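Local coordinates for HpcH/HpaI aldolase/citrate lyase family protein (Burkholderia cenocepacia, PDB 4MF4) that is of undetermined function but belongs to the HpcH/HpaI aldolase/citrate lyase family, folding as a TIM barrel that assembles with five other protein chains, at residues P86-W91 against A116-L121; L186-A191 against T210-V215. All coordinates share one frame; numbering follows the deposited sequence.

Contact 1 of 2, residues P86-W91 against A116-L121; sequences PAREPW and AHAVRL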
ATOM      1  N   PRO A  86       2.939 -20.377   4.609  1.00 14.25           N
ATOM      2  CA  PRO A  86       3.828 -20.246   5.756  1.00 14.98           C
ATOM      3  C   PRO A  86       3.805 -21.455   6.693  1.00 16.01           C
ATOM      4  O   PRO A  86       4.829 -21.772   7.282  1.00 15.08           O
ATOM      5  CB  PRO A  86       3.290 -19.001   6.501  1.00 14.67           C
ATOM      6  CG  PRO A  86       2.389 -18.320   5.530  1.00 14.70           C
ATOM      7  CD  PRO A  86       1.808 -19.449   4.706  1.00 14.46           C
ATOM      8  N   ALA A  87       2.638 -22.099   6.820  1.00 16.68           N
ATOM      9  CA  ALA A  87       2.400 -23.158   7.816  1.00 17.92           C
ATOM     10  C   ALA A  87       1.099 -23.879   7.434  1.00 19.09           C
ATOM     11  O   ALA A  87       0.344 -23.415   6.600  1.00 16.86           O
ATOM     12  CB  ALA A  87       2.257 -22.566   9.212  1.00 18.41           C
ATOM     13  N   ARG A  88       0.852 -25.009   8.069  1.00 19.84           N
ATOM     14  CA  ARG A  88      -0.305 -25.810   7.733  1.00 22.57           C
ATOM     15  C   ARG A  88      -1.493 -25.424   8.627  1.00 23.02           C
ATOM     16  O   ARG A  88      -1.955 -26.241   9.406  1.00 24.06           O
ATOM     17  CB  ARG A  88       0.071 -27.273   7.911  1.00 23.45           C
ATOM     18  CG  ARG A  88      -0.701 -28.209   7.044  1.00 24.22           C
ATOM     19  CD  ARG A  88      -0.177 -29.605   7.233  1.00 25.20           C
ATOM     20  NE  ARG A  88      -0.441 -30.077   8.570  1.00 25.58           N
ATOM     21  CZ  ARG A  88       0.458 -30.239   9.519  1.00 26.75           C
ATOM     22  NH1 ARG A  88       1.755 -30.052   9.291  1.00 27.98           N
ATOM     23  NH2 ARG A  88       0.041 -30.685  10.689  1.00 27.72           N
ATOM     24  N   GLU A  89      -1.932 -24.165   8.549  1.00 21.96           N
ATOM     25  CA  GLU A  89      -3.055 -23.655   9.315  1.00 22.09           C
ATOM     26  C   GLU A  89      -4.225 -23.498   8.357  1.00 19.75           C
ATOM     27  O   GLU A  89      -4.068 -22.915   7.296  1.00 17.42           O
ATOM     28  CB  GLU A  89      -2.750 -22.278   9.918  1.00 26.01           C
ATOM     29  CG  GLU A  89      -1.515 -22.168  10.839  1.00 29.06           C
ATOM     30  CD  GLU A  89      -1.635 -22.939  12.143  1.00 32.35           C
ATOM     31  OE1 GLU A  89      -2.753 -23.350  12.541  1.00 34.62           O
ATOM     32  OE2 GLU A  89      -0.581 -23.154  12.780  1.00 37.96           O
ATOM     33  N   PRO A  90      -5.407 -23.989   8.735  1.00 18.73           N
ATOM     34  CA  PRO A  90      -6.563 -23.865   7.857  1.00 17.60           C
ATOM     35  C   PRO A  90      -6.750 -22.450   7.240  1.00 17.26           C
ATOM     36  O   PRO A  90      -6.965 -22.305   6.021  1.00 14.18           O
ATOM     37  CB  PRO A  90      -7.749 -24.232   8.769  1.00 18.78           C
ATOM     38  CG  PRO A  90      -7.181 -25.096   9.855  1.00 19.01           C
ATOM     39  CD  PRO A  90      -5.709 -24.735   9.983  1.00 19.59           C
ATOM     40  N   TRP A  91      -6.653 -21.404   8.065  1.00 16.82           N
ATOM     41  CA  TRP A  91      -6.935 -20.050   7.561  1.00 15.94           C
ATOM     42  C   TRP A  91      -5.949 -19.562   6.499  1.00 15.35           C
ATOM     43  O   TRP A  91      -6.340 -18.887   5.541  1.00 14.61           O
ATOM     44  CB  TRP A  91      -7.073 -19.046   8.721  1.00 15.86           C
ATOM     45  CG  TRP A  91      -5.806 -18.449   9.265  1.00 15.35           C
ATOM     46  CD1 TRP A  91      -5.035 -18.956  10.275  1.00 16.56           C
ATOM     47  CD2 TRP A  91      -5.218 -17.173   8.934  1.00 15.69           C
ATOM     48  NE1 TRP A  91      -3.966 -18.105  10.554  1.00 16.18           N
ATOM     49  CE2 TRP A  91      -4.051 -17.014   9.738  1.00 15.70           C
ATOM     50  CE3 TRP A  91      -5.540 -16.167   8.037  1.00 15.61           C
ATOM     51  CZ2 TRP A  91      -3.272 -15.865   9.701  1.00 16.00           C
ATOM     52  CZ3 TRP A  91      -4.745 -15.037   7.979  1.00 15.32           C
ATOM     53  CH2 TRP A  91      -3.619 -14.901   8.796  1.00 15.96           C
ATOM     54  N   ALA A 116      -1.420 -36.078   4.955  1.00 16.41           N
ATOM     55  CA  ALA A 116      -2.879 -36.276   4.843  1.00 16.49           C
ATOM     56  C   ALA A 116      -3.674 -35.032   5.298  1.00 16.64           C
ATOM     57  O   ALA A 116      -4.643 -34.667   4.672  1.00 17.73           O
ATOM     58  CB  ALA A 116      -3.314 -37.488   5.665  1.00 16.60           C
ATOM     59  N   HIS A 117      -3.267 -34.407   6.387  1.00 16.70           N
ATOM     60  CA  HIS A 117      -3.945 -33.179   6.882  1.00 17.78           C
ATOM     61  C   HIS A 117      -3.816 -32.042   5.846  1.00 16.76           C
ATOM     62  O   HIS A 117      -4.771 -31.386   5.512  1.00 16.93           O
ATOM     63  CB  HIS A 117      -3.397 -32.778   8.250  1.00 18.98           C
ATOM     64  CG  HIS A 117      -4.064 -31.564   8.823  1.00 19.84           C
ATOM     65  ND1 HIS A 117      -3.391 -30.396   9.095  1.00 20.65           N
ATOM     66  CD2 HIS A 117      -5.361 -31.320   9.113  1.00 20.34           C
ATOM     67  CE1 HIS A 117      -4.232 -29.498   9.580  1.00 20.60           C
ATOM     68  NE2 HIS A 117      -5.439 -30.029   9.583  1.00 19.46           N
ATOM     69  N   ALA A 118      -2.641 -31.889   5.269  1.00 16.86           N
ATOM     70  CA  ALA A 118      -2.354 -30.881   4.269  1.00 16.46           C
ATOM     71  C   ALA A 118      -3.279 -31.062   3.087  1.00 16.58           C
ATOM     72  O   ALA A 118      -3.939 -30.118   2.656  1.00 16.88           O
ATOM     73  CB  ALA A 118      -0.884 -30.977   3.844  1.00 16.74           C
ATOM     74  N   VAL A 119      -3.433 -32.299   2.646  1.00 16.76           N
ATOM     75  CA  VAL A 119      -4.375 -32.618   1.574  1.00 16.78           C
ATOM     76  C   VAL A 119      -5.816 -32.298   1.923  1.00 18.17           C
ATOM     77  O   VAL A 119      -6.490 -31.691   1.115  1.00 18.91           O
ATOM     78  CB  VAL A 119      -4.291 -34.113   1.119  1.00 16.28           C
ATOM     79  CG1 VAL A 119      -5.397 -34.466   0.112  1.00 16.03           C
ATOM     80  CG2 VAL A 119      -2.946 -34.395   0.477  1.00 15.86           C
ATOM     81  N   ARG A 120      -6.283 -32.723   3.095  1.00 19.68           N
ATOM     82  CA  ARG A 120      -7.651 -32.457   3.548  1.00 20.35           C
ATOM     83  C   ARG A 120      -7.987 -30.983   3.504  1.00 18.67           C
ATOM     84  O   ARG A 120      -9.095 -30.601   3.161  1.00 18.80           O
ATOM     85  CB  ARG A 120      -7.861 -32.929   5.007  1.00 22.34           C
ATOM     86  CG  ARG A 120      -7.862 -34.439   5.220  1.00 24.67           C
ATOM     87  CD  ARG A 120      -8.029 -34.770   6.708  1.00 26.72           C
ATOM     88  NE  ARG A 120      -9.367 -34.368   7.150  1.00 28.16           N
ATOM     89  CZ  ARG A 120      -9.809 -34.358   8.404  1.00 31.34           C
ATOM     90  NH1 ARG A 120      -9.010 -34.694   9.410  1.00 31.74           N
ATOM     91  NH2 ARG A 120     -11.069 -33.982   8.656  1.00 31.30           N
ATOM     92  N   LEU A 121      -7.032 -30.154   3.897  1.00 18.34           N
ATOM     93  CA  LEU A 121      -7.214 -28.717   3.946  1.00 18.18           C
ATOM     94  C   LEU A 121      -7.437 -28.151   2.565  1.00 17.35           C
ATOM     95  O   LEU A 121      -8.044 -27.093   2.451  1.00 18.99           O
ATOM     96  CB  LEU A 121      -6.052 -27.989   4.609  1.00 17.99           C
ATOM     97  CG  LEU A 121      -5.810 -28.193   6.103  1.00 18.37           C
ATOM     98  CD1 LEU A 121      -4.571 -27.380   6.457  1.00 19.29           C
ATOM     99  CD2 LEU A 121      -6.962 -27.778   7.007  1.00 19.12           C
TER
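Arg88 reaches from the loop before helix 90-98 to His117 on helix 112-121, where its NE donates a hydrogen bond to ND1 of the imidazole (NE to ND1, 3.0 Å). The N-H points almost straight at its acceptor, 169°, and NE lies in the plane of the imidazole. The guanidinium stands nearly perpendicular to the ring, 87°, so the groups join edge to edge without stacking. Arg88 is extended as far as CD and then bends at chi3 (66°), which brings NE down onto the helix. Its methylenes serve the apolar side: CD rests on CB of Ala118 at 3.7 Å, and CG meets CD1 of Leu121 at 4.0 Å. Alanine suits this spot because its short side chain lets the arginine lie close. Leu121, one turn after His117, sets CG above one face of the imidazole, offset toward the rim, and brings CD2 against CG of Pro90 (3.9 Å). Phe106 of strand 103-106 touches both Arg88 and Ala118, while Asp114 gives the guanidinium a long, weak ion pair. With ND1 acting as acceptor, His117 is probably neutral and protonated at NE2, which would spare it charge repulsion from the arginine.

Contact 2 of 2, residues L186-A191 against T210-V215; sequences LFVGPA and TAMARV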
ATOM      1  N   LEU A 186       7.014 -34.803  -3.959  1.00 14.56           N
ATOM      2  CA  LEU A 186       7.821 -34.699  -2.752  1.00 15.55           C
ATOM      3  C   LEU A 186       8.869 -33.652  -3.046  1.00 17.21           C
ATOM      4  O   LEU A 186       9.565 -33.776  -4.050  1.00 18.37           O
ATOM      5  CB  LEU A 186       8.526 -36.013  -2.419  1.00 16.17           C
ATOM      6  CG  LEU A 186       7.688 -37.258  -2.251  1.00 15.89           C
ATOM      7  CD1 LEU A 186       8.563 -38.512  -2.187  1.00 16.78           C
ATOM      8  CD2 LEU A 186       6.795 -37.122  -1.039  1.00 16.43           C
ATOM      9  N   PHE A 187       9.033 -32.646  -2.181  1.00 16.10           N
ATOM     10  CA  PHE A 187      10.022 -31.604  -2.476  1.00 15.89           C
ATOM     11  C   PHE A 187      11.157 -31.582  -1.456  1.00 16.33           C
ATOM     12  O   PHE A 187      10.923 -31.500  -0.271  1.00 15.67           O
ATOM     13  CB  PHE A 187       9.302 -30.262  -2.547  1.00 15.63           C
ATOM     14  CG  PHE A 187      10.158 -29.127  -3.047  1.00 14.74           C
ATOM     15  CD1 PHE A 187      10.921 -28.405  -2.173  1.00 15.01           C
ATOM     16  CD2 PHE A 187      10.135 -28.760  -4.370  1.00 15.22           C
ATOM     17  CE1 PHE A 187      11.657 -27.329  -2.610  1.00 15.79           C
ATOM     18  CE2 PHE A 187      10.878 -27.689  -4.828  1.00 15.05           C
ATOM     19  CZ  PHE A 187      11.618 -26.962  -3.940  1.00 15.32           C
ATOM     20  N   VAL A 188      12.386 -31.703  -1.927  1.00 17.55           N
ATOM     21  CA  VAL A 188      13.580 -31.575  -1.066  1.00 19.76           C
ATOM     22  C   VAL A 188      14.149 -30.151  -1.034  1.00 19.82           C
ATOM     23  O   VAL A 188      14.543 -29.593  -2.076  1.00 20.11           O
ATOM     24  CB  VAL A 188      14.702 -32.536  -1.577  1.00 20.32           C
ATOM     25  CG1 VAL A 188      15.925 -32.470  -0.678  1.00 22.74           C
ATOM     26  CG2 VAL A 188      14.209 -33.974  -1.641  1.00 21.09           C
ATOM     27  N   GLY A 189      14.185 -29.543   0.151  1.00 20.06           N
ATOM     28  CA  GLY A 189      14.955 -28.315   0.353  1.00 21.47           C
ATOM     29  C   GLY A 189      16.316 -28.662   0.975  1.00 20.60           C
ATOM     30  O   GLY A 189      16.376 -28.957   2.149  1.00 22.14           O
ATOM     31  N   PRO A 190      17.402 -28.693   0.190  1.00 20.87           N
ATOM     32  CA  PRO A 190      18.617 -29.275   0.812  1.00 21.46           C
ATOM     33  C   PRO A 190      19.154 -28.492   1.995  1.00 21.45           C
ATOM     34  O   PRO A 190      19.623 -29.108   2.964  1.00 20.04           O
ATOM     35  CB  PRO A 190      19.637 -29.251  -0.317  1.00 22.20           C
ATOM     36  CG  PRO A 190      18.806 -29.355  -1.538  1.00 21.90           C
ATOM     37  CD  PRO A 190      17.608 -28.478  -1.247  1.00 21.81           C
ATOM     38  N   ALA A 191      19.046 -27.167   1.940  1.00 20.84           N
ATOM     39  CA  ALA A 191      19.473 -26.334   3.077  1.00 21.34           C
ATOM     40  C   ALA A 191      18.776 -26.671   4.393  1.00 21.04           C
ATOM     41  O   ALA A 191      19.456 -26.858   5.441  1.00 18.41           O
ATOM     42  CB  ALA A 191      19.320 -24.851   2.751  1.00 22.72           C
ATOM     43  N   THR A 210      22.859 -38.881   1.478  1.00 21.82           N
ATOM     44  CA  THR A 210      22.143 -40.123   1.713  1.00 21.47           C
ATOM     45  C   THR A 210      20.648 -39.920   1.973  1.00 20.52           C
ATOM     46  O   THR A 210      19.810 -40.660   1.435  1.00 18.72           O
ATOM     47  CB  THR A 210      22.754 -40.913   2.894  1.00 22.34           C
ATOM     48  OG1 THR A 210      24.108 -41.249   2.597  1.00 24.37           O
ATOM     49  CG2 THR A 210      21.990 -42.182   3.164  1.00 24.17           C
ATOM     50  N   ALA A 211      20.318 -38.900   2.774  1.00 19.19           N
ATOM     51  CA  ALA A 211      18.948 -38.603   3.015  1.00 16.73           C
ATOM     52  C   ALA A 211      18.248 -38.174   1.719  1.00 16.73           C
ATOM     53  O   ALA A 211      17.142 -38.656   1.424  1.00 16.71           O
ATOM     54  CB  ALA A 211      18.806 -37.546   4.086  1.00 15.93           C
ATOM     55  N   MET A 212      18.867 -37.283   0.964  1.00 16.71           N
ATOM     56  CA  MET A 212      18.251 -36.805  -0.255  1.00 18.59           C
ATOM     57  C   MET A 212      17.988 -37.964  -1.230  1.00 18.54           C
ATOM     58  O   MET A 212      16.909 -38.050  -1.803  1.00 19.32           O
ATOM     59  CB  MET A 212      19.105 -35.720  -0.899  1.00 19.76           C
ATOM     60  CG  MET A 212      19.296 -34.464  -0.045  1.00 22.57           C
ATOM     61  SD  MET A 212      20.568 -33.374  -0.719  1.00 26.95           S
ATOM     62  CE  MET A 212      19.868 -33.000  -2.290  1.00 25.71           C
ATOM     63  N   ALA A 213      18.989 -38.838  -1.417  1.00 18.28           N
ATOM     64  CA  ALA A 213      18.890 -40.011  -2.282  1.00 18.31           C
ATOM     65  C   ALA A 213      17.684 -40.857  -1.868  1.00 18.50           C
ATOM     66  O   ALA A 213      16.927 -41.314  -2.733  1.00 18.07           O
ATOM     67  CB  ALA A 213      20.202 -40.827  -2.233  1.00 18.86           C
ATOM     68  N   ARG A 214      17.476 -41.038  -0.552  1.00 18.98           N
ATOM     69  CA  ARG A 214      16.317 -41.777  -0.069  1.00 20.26           C
ATOM     70  C   ARG A 214      14.997 -41.171  -0.499  1.00 18.26           C
ATOM     71  O   ARG A 214      14.085 -41.889  -0.904  1.00 18.23           O
ATOM     72  CB  ARG A 214      16.332 -41.981   1.463  1.00 22.20           C
ATOM     73  CG  ARG A 214      15.202 -42.887   1.936  1.00 23.82           C
ATOM     74  CD  ARG A 214      15.302 -43.216   3.415  1.00 27.88           C
ATOM     75  NE  ARG A 214      14.050 -43.754   3.956  1.00 29.86           N
ATOM     76  CZ  ARG A 214      13.867 -44.063   5.234  1.00 31.88           C
ATOM     77  NH1 ARG A 214      14.836 -43.888   6.125  1.00 33.21           N
ATOM     78  NH2 ARG A 214      12.715 -44.562   5.621  1.00 35.60           N
ATOM     79  N   VAL A 215      14.889 -39.849  -0.428  1.00 17.20           N
ATOM     80  CA  VAL A 215      13.642 -39.184  -0.771  1.00 16.49           C
ATOM     81  C   VAL A 215      13.352 -39.356  -2.271  1.00 15.90           C
ATOM     82  O   VAL A 215      12.239 -39.701  -2.696  1.00 15.29           O
ATOM     83  CB  VAL A 215      13.723 -37.661  -0.405  1.00 16.65           C
ATOM     84  CG1 VAL A 215      12.502 -36.935  -0.914  1.00 16.95           C
ATOM     85  CG2 VAL A 215      13.836 -37.474   1.099  1.00 17.46           C
TER
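Of the two side-chain rings in strand 186-188 and the turn after it, the puckered pyrrolidine of Pro190 takes part in the contact: CE of Met212 lies 3.9 Å from CG of Pro190, the two side chains crossing at about a right angle. The flat aromatic ring of Phe187 is turned to the other side of the strand, where it packs on Phe229, Ile162 and Gln164. Aliphatic groups do the rest. Val188, its CB directed at the helix, divides its two methyls: CG1 touches CG of Met212 at 4.0 Å, and CG2 presses on CG1 of Val215 at 3.5 Å, a close fit for two methyls. Having CG1 anti to the backbone N (chi1 -178°) spreads the branches between the two helix residues. Further back along the strand, CB of Leu186 approaches CG1 of Val215 at 4.4 Å. Met212, extended to SD and bent at chi3 (61°), is flexible enough to reach past the strand end to Pro190, where Gly189 takes the N-cap position of helix 190-196; the short branched valines meet without a long reach. The axes of strand 186-188 and helix segment 210-215 run nearly antiparallel (163°) and come within 9.6 Å. Helix 206-222 leads on to the neighbouring parallel strand 225-230, so this is the strand-to-helix packing of a beta-alpha-beta crossover, the recurring element of the TIM barrel.

How the contacts relate
Contact 2 is the core contact of the pair: its touching residues are all buried, and a barrel strand meets its covering helix mainly through apolar side chains, with no hydrogen bond across. Contact 1 is equally far from the chain centre but only partly buried, where the loop after strand 80-84 and the start of helix 90-98 meet helix 112-121; there a directed polar bond can sit beside the apolar packing. The two share no helix or strand. The centres of contact 1 and contact 2 are 21 Å apart, and they follow one another along the chain without touching. Contact 1 also borders a subunit interface: Pro86 and Ala87 of its loop, and Trp91 of its helix, pack on Trp91 of a second subunit.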